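Local coordinates for fucolectin-related protein (Streptococcus pneumoniae, PDB 2WMF) that probably hydrolyses host blood group carbohydrate antigens, as the catalytic module of a family 98 glycoside hydrolase, at residues 126-131 / 164-169; 149-154 / 179-184; 65-70 / 316-321. One frame throughout, in Å; residues are numbered along the deposited sequence.

From the N terminus the chain first meets residues 65-70, between helix 59-64 and strand 74-79 of an eight-stranded parallel beta/alpha barrel. Contact 3 closes the longest loop from there, reaching helix 307-322 after the eighth strand, and so joins the start of the barrel to its end. Contacts 1 and 2 are both nested within that loop. They cross each other: 126-131 comes before 149-154, then 164-169 before 179-184. Contact 1 packs the start of helix 130-139 on helix 159-172 at the barrel's outer layer, whereas contact 2 joins the C-terminal ends of neighbouring strands 143-149 and 176-180, and the loops that follow. Contacts 2 and 3 lie on opposite sides of the chain's centre.

Contact 1: residues 126-131 / 164-169; sequences NTVPPE and AKYLEV
Tyr166 reaches from helix 159-172 to the turn that leads into helix 130-139, and its phenol oxygen lies between Thr127 and Val128. Both polar neighbours sit at the edge of the ring and in its plane: Thr127 OG1 is 2.7 Å from Tyr166 OH, and the carbonyl oxygen Val128 O accepts a hydrogen bond from the same hydroxyl. The modelled separation of 2.4 Å between Tyr166 OH and Val128 O is very short, so its exact length is doubtful. With chi1 at 48°, Thr127 OG1 is tucked between its own backbone N and carbonyl carbon, which turns the hydroxyl toward the tyrosine. The Tyr166 side chain in turn is swung beside its backbone N (chi1 -69°), and the rest of its ring runs past Pro130, whose CG is 4.2 Å from Tyr166 CE1. Pro130 crosses the lysine chain at about a right angle, its CG only 3.4 Å from Lys165 CG, tighter than usual for carbons. On the next helical turn Val169 CG2 meets Pro130 CB at 3.9 Å. Bent at chi2 and again at chi4, the Lys165 chain leads back along its own helix, where NZ pairs with Glu168 OE1 in a salt bridge whose hydrogen bond is weak. The chemistry is thus divided: one phenol hydroxyl, set between Thr127 OG1 and Val128 O, probably holds the approach to the helix, while the proline ring at its first turn is packed by carbon alone.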
loop_
_atom_site.group_PDB
_atom_site.type_symbol
_atom_site.label_atom_id
_atom_site.label_comp_id
_atom_site.label_asym_id
_atom_site.label_seq_id
_atom_site.Cartn_x
_atom_site.Cartn_y
_atom_site.Cartn_z
ATOM N N ASN A 126 4.056 26.038 -11.666
ATOM C CA ASN A 126 4.902 27.079 -11.018
ATOM C C ASN A 126 5.155 26.729 -9.559
ATOM O O ASN A 126 4.667 27.386 -8.620
ATOM C CB ASN A 126 4.244 28.463 -11.199
ATOM C CG ASN A 126 4.179 28.878 -12.660
ATOM O OD1 ASN A 126 3.118 29.247 -13.164
ATOM N ND2 ASN A 126 5.309 28.782 -13.361
ATOM N N THR A 127 5.941 25.654 -9.387
ATOM C CA THR A 127 6.302 25.104 -8.079
ATOM C C THR A 127 7.629 25.715 -7.643
ATOM O O THR A 127 8.260 26.446 -8.434
ATOM C CB THR A 127 6.378 23.575 -8.161
ATOM O OG1 THR A 127 7.151 23.176 -9.314
ATOM C CG2 THR A 127 4.925 23.007 -8.253
ATOM N N VAL A 128 8.063 25.416 -6.423
ATOM C CA VAL A 128 9.262 26.063 -5.861
ATOM C C VAL A 128 10.473 25.791 -6.733
ATOM O O VAL A 128 10.613 24.702 -7.338
ATOM C CB VAL A 128 9.530 25.678 -4.362
ATOM C CG1 VAL A 128 8.438 26.258 -3.461
ATOM C CG2 VAL A 128 9.659 24.179 -4.191
ATOM N N PRO A 129 11.355 26.799 -6.864
ATOM C CA PRO A 129 12.529 26.585 -7.714
ATOM C C PRO A 129 13.457 25.469 -7.253
ATOM O O PRO A 129 13.634 25.297 -6.062
ATOM C CB PRO A 129 13.266 27.936 -7.610
ATOM C CG PRO A 129 12.225 28.934 -7.225
ATOM C CD PRO A 129 11.308 28.173 -6.316
ATOM N N PRO A 130 14.045 24.725 -8.184
ATOM C CA PRO A 130 15.053 23.743 -7.747
ATOM C C PRO A 130 16.193 24.334 -6.901
ATOM O O PRO A 130 16.679 23.691 -5.971
ATOM C CB PRO A 130 15.593 23.174 -9.072
ATOM C CG PRO A 130 14.486 23.367 -10.055
ATOM C CD PRO A 130 13.791 24.638 -9.636
ATOM N N GLU A 131 16.618 25.548 -7.236
ATOM C CA GLU A 131 17.629 26.247 -6.436
ATOM C C GLU A 131 17.199 26.438 -4.951
ATOM O O GLU A 131 18.028 26.304 -4.023
ATOM C CB GLU A 131 17.901 27.585 -7.115
ATOM C CG GLU A 131 18.490 27.490 -8.552
ATOM C CD GLU A 131 17.508 27.109 -9.707
ATOM O OE1 GLU A 131 16.253 27.128 -9.555
ATOM O OE2 GLU A 131 18.045 26.777 -10.814
ATOM N N ALA A 164 12.054 15.547 -13.150
ATOM C CA ALA A 164 13.442 15.175 -13.488
ATOM C C ALA A 164 14.439 16.159 -12.857
ATOM O O ALA A 164 15.475 15.745 -12.317
ATOM C CB ALA A 164 13.615 15.095 -15.021
ATOM N N LYS A 165 14.111 17.446 -12.892
ATOM C CA LYS A 165 15.029 18.445 -12.320
ATOM C C LYS A 165 15.081 18.293 -10.807
ATOM O O LYS A 165 16.161 18.351 -10.201
ATOM C CB LYS A 165 14.611 19.858 -12.688
ATOM C CG LYS A 165 15.583 20.907 -12.181
ATOM C CD LYS A 165 16.946 20.937 -12.936
ATOM C CE LYS A 165 18.041 21.424 -12.030
ATOM N NZ LYS A 165 18.328 20.302 -11.070
ATOM N N TYR A 166 13.934 18.102 -10.171
ATOM C CA TYR A 166 13.956 17.910 -8.718
ATOM C C TYR A 166 14.677 16.616 -8.321
ATOM O O TYR A 166 15.428 16.594 -7.317
ATOM C CB TYR A 166 12.556 17.900 -8.135
ATOM C CG TYR A 166 11.800 19.226 -8.167
ATOM C CD1 TYR A 166 12.342 20.410 -7.611
ATOM C CD2 TYR A 166 10.534 19.275 -8.711
ATOM C CE1 TYR A 166 11.610 21.595 -7.630
ATOM C CE2 TYR A 166 9.801 20.412 -8.707
ATOM C CZ TYR A 166 10.327 21.587 -8.190
ATOM O OH TYR A 166 9.540 22.721 -8.221
ATOM N N LEU A 167 14.486 15.561 -9.110
ATOM C CA LEU A 167 15.191 14.295 -8.869
ATOM C C LEU A 167 16.732 14.524 -8.886
ATOM O O LEU A 167 17.458 13.964 -8.067
ATOM C CB LEU A 167 14.739 13.258 -9.904
ATOM C CG LEU A 167 15.477 11.904 -9.935
ATOM C CD1 LEU A 167 15.423 11.173 -8.575
ATOM C CD2 LEU A 167 14.893 11.045 -11.103
ATOM N N GLU A 168 17.217 15.296 -9.857
ATOM C CA GLU A 168 18.652 15.638 -9.936
ATOM C C GLU A 168 19.133 16.336 -8.661
ATOM O O GLU A 168 20.166 15.976 -8.098
ATOM C CB GLU A 168 18.880 16.516 -11.164
ATOM C CG GLU A 168 20.284 16.964 -11.322
ATOM C CD GLU A 168 20.509 17.720 -12.636
ATOM O OE1 GLU A 168 19.540 18.105 -13.327
ATOM O OE2 GLU A 168 21.686 17.915 -12.983
ATOM N N VAL A 169 18.351 17.284 -8.163
ATOM C CA VAL A 169 18.684 17.959 -6.899
ATOM C C VAL A 169 18.716 16.933 -5.749
ATOM O O VAL A 169 19.609 16.946 -4.904
ATOM C CB VAL A 169 17.716 19.099 -6.525
ATOM C CG1 VAL A 169 18.128 19.769 -5.179
ATOM C CG2 VAL A 169 17.653 20.198 -7.602
#

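Contact 2: residues 149-154 / 179-184; sequences IENYWI and WHDHEK
The amide of Asn151 and the indole of Trp179 stand nearly perpendicular, their planes 85° apart, and both turn an N-H to Asp181 OD2. They meet at the C-terminal ends of two adjacent parallel strands of a beta/alpha barrel, the end at which barrel glycosidases commonly carry their active site. Asp181 OD2 lies at the indole edge in the ring plane, and in the plane of the amide as well. The Tyr152 ring is approached obliquely by Asp181 OD1, His182 CB and Glu183 OE2. Ile149 and His180 form a parallel bridge and lie side by side; beyond it, Glu150 N donates to His180 O at 3.0 Å. Asp181 then takes over from the backbone. Asp181 OD1 accepts from Asn151 N at 2.8 Å through the syn lone pair. Asp181 OD2 receives Asn151 ND2 on the syn side, somewhat out of the carboxylate plane, also at 2.8 Å and nearly straight at 172°, and Trp179 NE1 through the anti lone pair. Three N-H groups therefore fix the rotation of this carboxylate. Asn151 is held further by Gly123 N at OD1 and by Asn148 OD1 at ND2, and Trp185 NE1 hydrogen-bonds Glu183 OE1. The carbonyl oxygen His182 O is buried without a polar partner, and Tyr152 CB rests against it at 3.5 Å.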
loop_
_atom_site.group_PDB
_atom_site.type_symbol
_atom_site.label_atom_id
_atom_site.label_comp_id
_atom_site.label_asym_id
_atom_site.label_seq_id
_atom_site.Cartn_x
_atom_site.Cartn_y
_atom_site.Cartn_z
ATOM N N ILE A 149 2.546 14.301 -5.993
ATOM C CA ILE A 149 1.354 13.491 -5.732
ATOM C C ILE A 149 0.198 13.912 -6.615
ATOM O O ILE A 149 -0.171 15.070 -6.585
ATOM C CB ILE A 149 0.912 13.621 -4.225
ATOM C CG1 ILE A 149 2.026 13.198 -3.268
ATOM C CG2 ILE A 149 -0.321 12.723 -3.935
ATOM C CD1 ILE A 149 1.658 13.288 -1.772
ATOM N N GLU A 150 -0.349 12.964 -7.392
ATOM C CA GLU A 150 -1.691 13.068 -8.013
ATOM C C GLU A 150 -1.793 14.054 -9.180
ATOM O O GLU A 150 -1.996 15.237 -8.976
ATOM C CB GLU A 150 -2.780 13.431 -7.006
ATOM C CG GLU A 150 -4.179 13.336 -7.590
ATOM C CD GLU A 150 -5.231 13.773 -6.558
ATOM O OE1 GLU A 150 -5.266 13.232 -5.412
ATOM O OE2 GLU A 150 -5.993 14.716 -6.886
ATOM N N ASN A 151 -1.784 13.513 -10.396
ATOM C CA ASN A 151 -1.880 14.308 -11.624
ATOM C C ASN A 151 -2.688 13.650 -12.736
ATOM O O ASN A 151 -2.788 14.199 -13.810
ATOM C CB ASN A 151 -0.469 14.603 -12.168
ATOM C CG ASN A 151 0.409 15.321 -11.180
ATOM O OD1 ASN A 151 0.374 16.538 -11.097
ATOM N ND2 ASN A 151 1.206 14.554 -10.414
ATOM N N TYR A 152 -3.229 12.462 -12.472
ATOM C CA TYR A 152 -3.897 11.669 -13.541
ATOM C C TYR A 152 -5.105 12.416 -14.160
ATOM O O TYR A 152 -5.465 12.147 -15.307
ATOM C CB TYR A 152 -4.267 10.234 -13.036
ATOM C CG TYR A 152 -4.885 10.258 -11.656
ATOM C CD1 TYR A 152 -6.216 10.671 -11.441
ATOM C CD2 TYR A 152 -4.139 9.918 -10.536
ATOM C CE1 TYR A 152 -6.735 10.736 -10.139
ATOM C CE2 TYR A 152 -4.645 9.992 -9.288
ATOM C CZ TYR A 152 -5.956 10.388 -9.079
ATOM O OH TYR A 152 -6.404 10.473 -7.755
ATOM N N TRP A 153 -5.713 13.322 -13.408
ATOM C CA TRP A 153 -6.867 14.059 -13.906
ATOM C C TRP A 153 -6.552 15.420 -14.514
ATOM O O TRP A 153 -7.467 16.148 -14.967
ATOM C CB TRP A 153 -7.933 14.202 -12.810
ATOM C CG TRP A 153 -7.456 14.940 -11.577
ATOM C CD1 TRP A 153 -6.782 14.398 -10.530
ATOM C CD2 TRP A 153 -7.625 16.340 -11.267
ATOM N NE1 TRP A 153 -6.484 15.372 -9.600
ATOM C CE2 TRP A 153 -7.023 16.568 -10.016
ATOM C CE3 TRP A 153 -8.244 17.423 -11.921
ATOM C CZ2 TRP A 153 -7.019 17.818 -9.400
ATOM C CZ3 TRP A 153 -8.242 18.677 -11.280
ATOM C CH2 TRP A 153 -7.616 18.872 -10.059
ATOM N N ILE A 154 -5.266 15.756 -14.539
ATOM C CA ILE A 154 -4.837 17.135 -14.848
ATOM C C ILE A 154 -3.405 17.152 -15.399
ATOM O O ILE A 154 -2.543 17.937 -14.991
ATOM C CB ILE A 154 -5.089 18.052 -13.613
ATOM C CG1 ILE A 154 -4.886 19.527 -13.911
ATOM C CG2 ILE A 154 -4.272 17.618 -12.380
ATOM C CD1 ILE A 154 -5.768 20.422 -13.030
ATOM N N TRP A 179 7.194 9.829 -6.210
ATOM C CA TRP A 179 6.101 10.211 -7.124
ATOM C C TRP A 179 4.909 9.240 -6.995
ATOM O O TRP A 179 5.026 8.097 -7.395
ATOM C CB TRP A 179 6.596 10.238 -8.590
ATOM C CG TRP A 179 5.656 10.903 -9.565
ATOM C CD1 TRP A 179 4.306 11.123 -9.411
ATOM C CD2 TRP A 179 5.997 11.418 -10.853
ATOM N NE1 TRP A 179 3.797 11.728 -10.523
ATOM C CE2 TRP A 179 4.806 11.912 -11.433
ATOM C CE3 TRP A 179 7.197 11.497 -11.587
ATOM C CZ2 TRP A 179 4.794 12.514 -12.698
ATOM C CZ3 TRP A 179 7.192 12.071 -12.825
ATOM C CH2 TRP A 179 5.991 12.571 -13.383
ATOM N N HIS A 180 3.797 9.700 -6.415
ATOM C CA HIS A 180 2.569 8.899 -6.299
ATOM C C HIS A 180 1.622 9.296 -7.425
ATOM O O HIS A 180 1.226 10.473 -7.568
ATOM C CB HIS A 180 1.843 9.176 -4.969
ATOM C CG HIS A 180 2.516 8.623 -3.748
ATOM N ND1 HIS A 180 2.499 7.282 -3.417
ATOM C CD2 HIS A 180 3.153 9.256 -2.733
ATOM C CE1 HIS A 180 3.126 7.109 -2.262
ATOM N NE2 HIS A 180 3.522 8.287 -1.815
ATOM N N ASP A 181 1.213 8.313 -8.229
ATOM C CA ASP A 181 0.274 8.578 -9.337
ATOM C C ASP A 181 -0.280 7.256 -9.847
ATOM O O ASP A 181 0.040 6.189 -9.304
ATOM C CB ASP A 181 0.936 9.440 -10.445
ATOM C CG ASP A 181 0.268 10.771 -10.628
ATOM O OD1 ASP A 181 -0.978 10.817 -10.485
ATOM O OD2 ASP A 181 1.002 11.778 -10.872
ATOM N N HIS A 182 -1.163 7.327 -10.828
ATOM C CA HIS A 182 -2.006 6.186 -11.151
ATOM C C HIS A 182 -2.437 6.204 -12.609
ATOM O O HIS A 182 -2.447 7.269 -13.244
ATOM C CB HIS A 182 -3.235 6.178 -10.239
ATOM C CG HIS A 182 -3.664 4.814 -9.854
ATOM N ND1 HIS A 182 -4.807 4.195 -10.307
ATOM C CD2 HIS A 182 -3.023 3.906 -9.086
ATOM C CE1 HIS A 182 -4.877 2.982 -9.787
ATOM N NE2 HIS A 182 -3.796 2.778 -9.059
ATOM N N GLU A 183 -2.838 5.017 -13.069
ATOM C CA GLU A 183 -3.423 4.707 -14.367
ATOM C C GLU A 183 -2.400 4.309 -15.386
ATOM O O GLU A 183 -1.307 4.861 -15.425
ATOM C CB GLU A 183 -4.371 5.833 -14.845
ATOM C CG GLU A 183 -5.528 6.105 -13.814
ATOM C CD GLU A 183 -6.575 7.117 -14.294
ATOM O OE1 GLU A 183 -6.764 7.261 -15.518
ATOM O OE2 GLU A 183 -7.244 7.707 -13.437
ATOM N N LYS A 184 -2.777 3.374 -16.243
ATOM C CA LYS A 184 -1.852 2.797 -17.213
ATOM C C LYS A 184 -1.362 3.860 -18.211
ATOM O O LYS A 184 -0.165 4.023 -18.416
ATOM C CB LYS A 184 -2.508 1.654 -17.986
ATOM C CG LYS A 184 -2.972 0.446 -17.120
ATOM C CD LYS A 184 -4.084 -0.356 -17.800
ATOM C CE LYS A 184 -4.803 -1.316 -16.875
ATOM N NZ LYS A 184 -6.225 -1.657 -17.306
#

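Contact 3: residues 65-70 / 316-321; sequences AIPEDV and FFRHAI
Arg318 draws its guanidinium past the ring of Pro67 and grips Asp69 side-on with two nitrogens. Arg318 NH2 donates to Asp69 OD1 at 3.0 Å with an angle of 166°, and Arg318 NE to Asp69 OD2 at 2.9 Å, each oxygen offering its syn lone pair. The carboxylate and guanidinium planes are 24° apart, nearly coplanar; OD1 lies in the guanidinium plane, whereas OD2 is somewhat tilted from it. Asp69 has its carboxylate between backbone N and carbonyl carbon (chi1 60°), which directs it toward the helix, and the arginine answers with a chain extended from CG to NE. The two-point pairing fixes how the guanidinium is rotated, and Pro67 CB comes within 3.3 Å of Arg318 NH2. The short turn is held by its own backbone bond from Val70 N to Pro67 O. Next to the ion pair, Val70 meets three side chains of the helix: Val70 CG1 lies 3.9 Å from Phe317 CD2, and Val70 CG2 touches both Arg318 CG and, at 4.2 Å, Ile321 CD1. A partly exposed salt bridge thus borders an apolar patch. Val70 and Phe317 both continue onto Leu40 of strand 39-45, and Phe317 and Ile321 touch Tyr73 just ahead of strand 74-79. Helix 307-322, which follows the eighth barrel strand, is in this way fastened to the loop joining helix 59-64 to the second strand, while its Phe316 and Ala320 pack on helix 272-283.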
loop_
_atom_site.group_PDB
_atom_site.type_symbol
_atom_site.label_atom_id
_atom_site.label_comp_id
_atom_site.label_asym_id
_atom_site.label_seq_id
_atom_site.Cartn_x
_atom_site.Cartn_y
_atom_site.Cartn_z
ATOM N N ALA A 65 3.492 9.415 17.764
ATOM C CA ALA A 65 2.579 8.356 17.332
ATOM C C ALA A 65 3.291 7.136 16.733
ATOM O O ALA A 65 2.719 6.053 16.622
ATOM C CB ALA A 65 1.571 8.926 16.291
ATOM N N ILE A 66 4.545 7.330 16.307
ATOM C CA ILE A 66 5.294 6.287 15.597
ATOM C C ILE A 66 5.992 5.423 16.656
ATOM O O ILE A 66 6.840 5.957 17.457
ATOM C CB ILE A 66 6.341 6.855 14.634
ATOM C CG1 ILE A 66 5.754 7.900 13.665
ATOM C CG2 ILE A 66 7.061 5.710 13.919
ATOM C CD1 ILE A 66 4.541 7.469 12.821
ATOM N N PRO A 67 5.633 4.125 16.722
ATOM C CA PRO A 67 6.281 3.296 17.742
ATOM C C PRO A 67 7.796 3.280 17.621
ATOM O O PRO A 67 8.346 3.439 16.533
ATOM C CB PRO A 67 5.707 1.910 17.495
ATOM C CG PRO A 67 4.439 2.139 16.781
ATOM C CD PRO A 67 4.612 3.376 15.962
ATOM N N GLU A 68 8.468 3.067 18.751
ATOM C CA GLU A 68 9.923 3.160 18.754
ATOM C C GLU A 68 10.608 2.178 17.808
ATOM O O GLU A 68 11.610 2.526 17.197
ATOM C CB GLU A 68 10.450 2.978 20.162
ATOM C CG GLU A 68 10.272 4.203 21.037
ATOM C CD GLU A 68 10.736 5.540 20.434
ATOM O OE1 GLU A 68 11.947 5.690 20.061
ATOM O OE2 GLU A 68 9.878 6.449 20.395
ATOM N N ASP A 69 10.070 0.964 17.682
ATOM C CA ASP A 69 10.643 -0.034 16.753
ATOM C C ASP A 69 10.422 0.310 15.286
ATOM O O ASP A 69 11.125 -0.207 14.416
ATOM C CB ASP A 69 10.107 -1.430 17.038
ATOM C CG ASP A 69 8.609 -1.530 16.893
ATOM O OD1 ASP A 69 7.891 -0.710 17.512
ATOM O OD2 ASP A 69 8.141 -2.437 16.170
ATOM N N VAL A 70 9.443 1.190 15.027
ATOM C CA VAL A 70 9.074 1.606 13.685
ATOM C C VAL A 70 9.827 2.873 13.253
ATOM O O VAL A 70 10.092 3.053 12.068
ATOM C CB VAL A 70 7.551 1.751 13.567
ATOM C CG1 VAL A 70 7.107 2.371 12.230
ATOM C CG2 VAL A 70 6.888 0.390 13.780
ATOM N N PHE A 316 0.969 -4.555 9.909
ATOM C CA PHE A 316 1.487 -5.058 8.647
ATOM C C PHE A 316 2.867 -4.468 8.370
ATOM O O PHE A 316 3.745 -5.187 7.920
ATOM C CB PHE A 316 0.565 -4.917 7.455
ATOM C CG PHE A 316 1.004 -5.776 6.349
ATOM C CD1 PHE A 316 0.662 -7.125 6.325
ATOM C CD2 PHE A 316 1.856 -5.278 5.393
ATOM C CE1 PHE A 316 1.197 -7.977 5.347
ATOM C CE2 PHE A 316 2.369 -6.129 4.364
ATOM C CZ PHE A 316 2.028 -7.469 4.359
ATOM N N PHE A 317 3.077 -3.206 8.697
ATOM C CA PHE A 317 4.395 -2.609 8.501
ATOM C C PHE A 317 5.461 -3.314 9.376
ATOM O O PHE A 317 6.612 -3.544 8.905
ATOM C CB PHE A 317 4.395 -1.115 8.744
ATOM C CG PHE A 317 5.668 -0.446 8.274
ATOM C CD1 PHE A 317 5.971 -0.350 6.926
ATOM C CD2 PHE A 317 6.574 0.034 9.196
ATOM C CE1 PHE A 317 7.132 0.208 6.499
ATOM C CE2 PHE A 317 7.766 0.616 8.765
ATOM C CZ PHE A 317 8.048 0.688 7.417
ATOM N N ARG A 318 5.085 -3.680 10.608
ATOM C CA ARG A 318 5.966 -4.475 11.483
ATOM C C ARG A 318 6.309 -5.811 10.808
ATOM O O ARG A 318 7.465 -6.273 10.859
ATOM C CB ARG A 318 5.378 -4.684 12.875
ATOM C CG ARG A 318 5.444 -3.469 13.759
ATOM C CD ARG A 318 4.814 -3.702 15.122
ATOM N NE ARG A 318 5.242 -2.671 16.052
ATOM C CZ ARG A 318 4.505 -2.185 17.021
ATOM N NH1 ARG A 318 3.269 -2.611 17.220
ATOM N NH2 ARG A 318 5.001 -1.255 17.797
ATOM N N HIS A 319 5.320 -6.464 10.189
ATOM C CA HIS A 319 5.596 -7.670 9.411
ATOM C C HIS A 319 6.681 -7.407 8.368
ATOM O O HIS A 319 7.624 -8.227 8.201
ATOM C CB HIS A 319 4.338 -8.237 8.727
ATOM C CG HIS A 319 4.616 -9.479 7.949
ATOM N ND1 HIS A 319 4.776 -10.719 8.538
ATOM C CD2 HIS A 319 4.778 -9.668 6.618
ATOM C CE1 HIS A 319 4.990 -11.618 7.593
ATOM N NE2 HIS A 319 5.053 -11.003 6.430
ATOM N N ALA A 320 6.560 -6.290 7.664
ATOM C CA ALA A 320 7.471 -5.933 6.566
ATOM C C ALA A 320 8.898 -5.594 7.067
ATOM O O ALA A 320 9.881 -5.830 6.352
ATOM C CB ALA A 320 6.894 -4.770 5.743
ATOM N N ILE A 321 9.009 -5.066 8.289
ATOM C CA ILE A 321 10.326 -4.828 8.921
ATOM C C ILE A 321 10.959 -6.165 9.309
ATOM O O ILE A 321 12.155 -6.385 9.080
ATOM C CB ILE A 321 10.252 -3.925 10.172
ATOM C CG1 ILE A 321 9.711 -2.531 9.816
ATOM C CG2 ILE A 321 11.635 -3.803 10.855
ATOM C CD1 ILE A 321 9.184 -1.755 11.027
#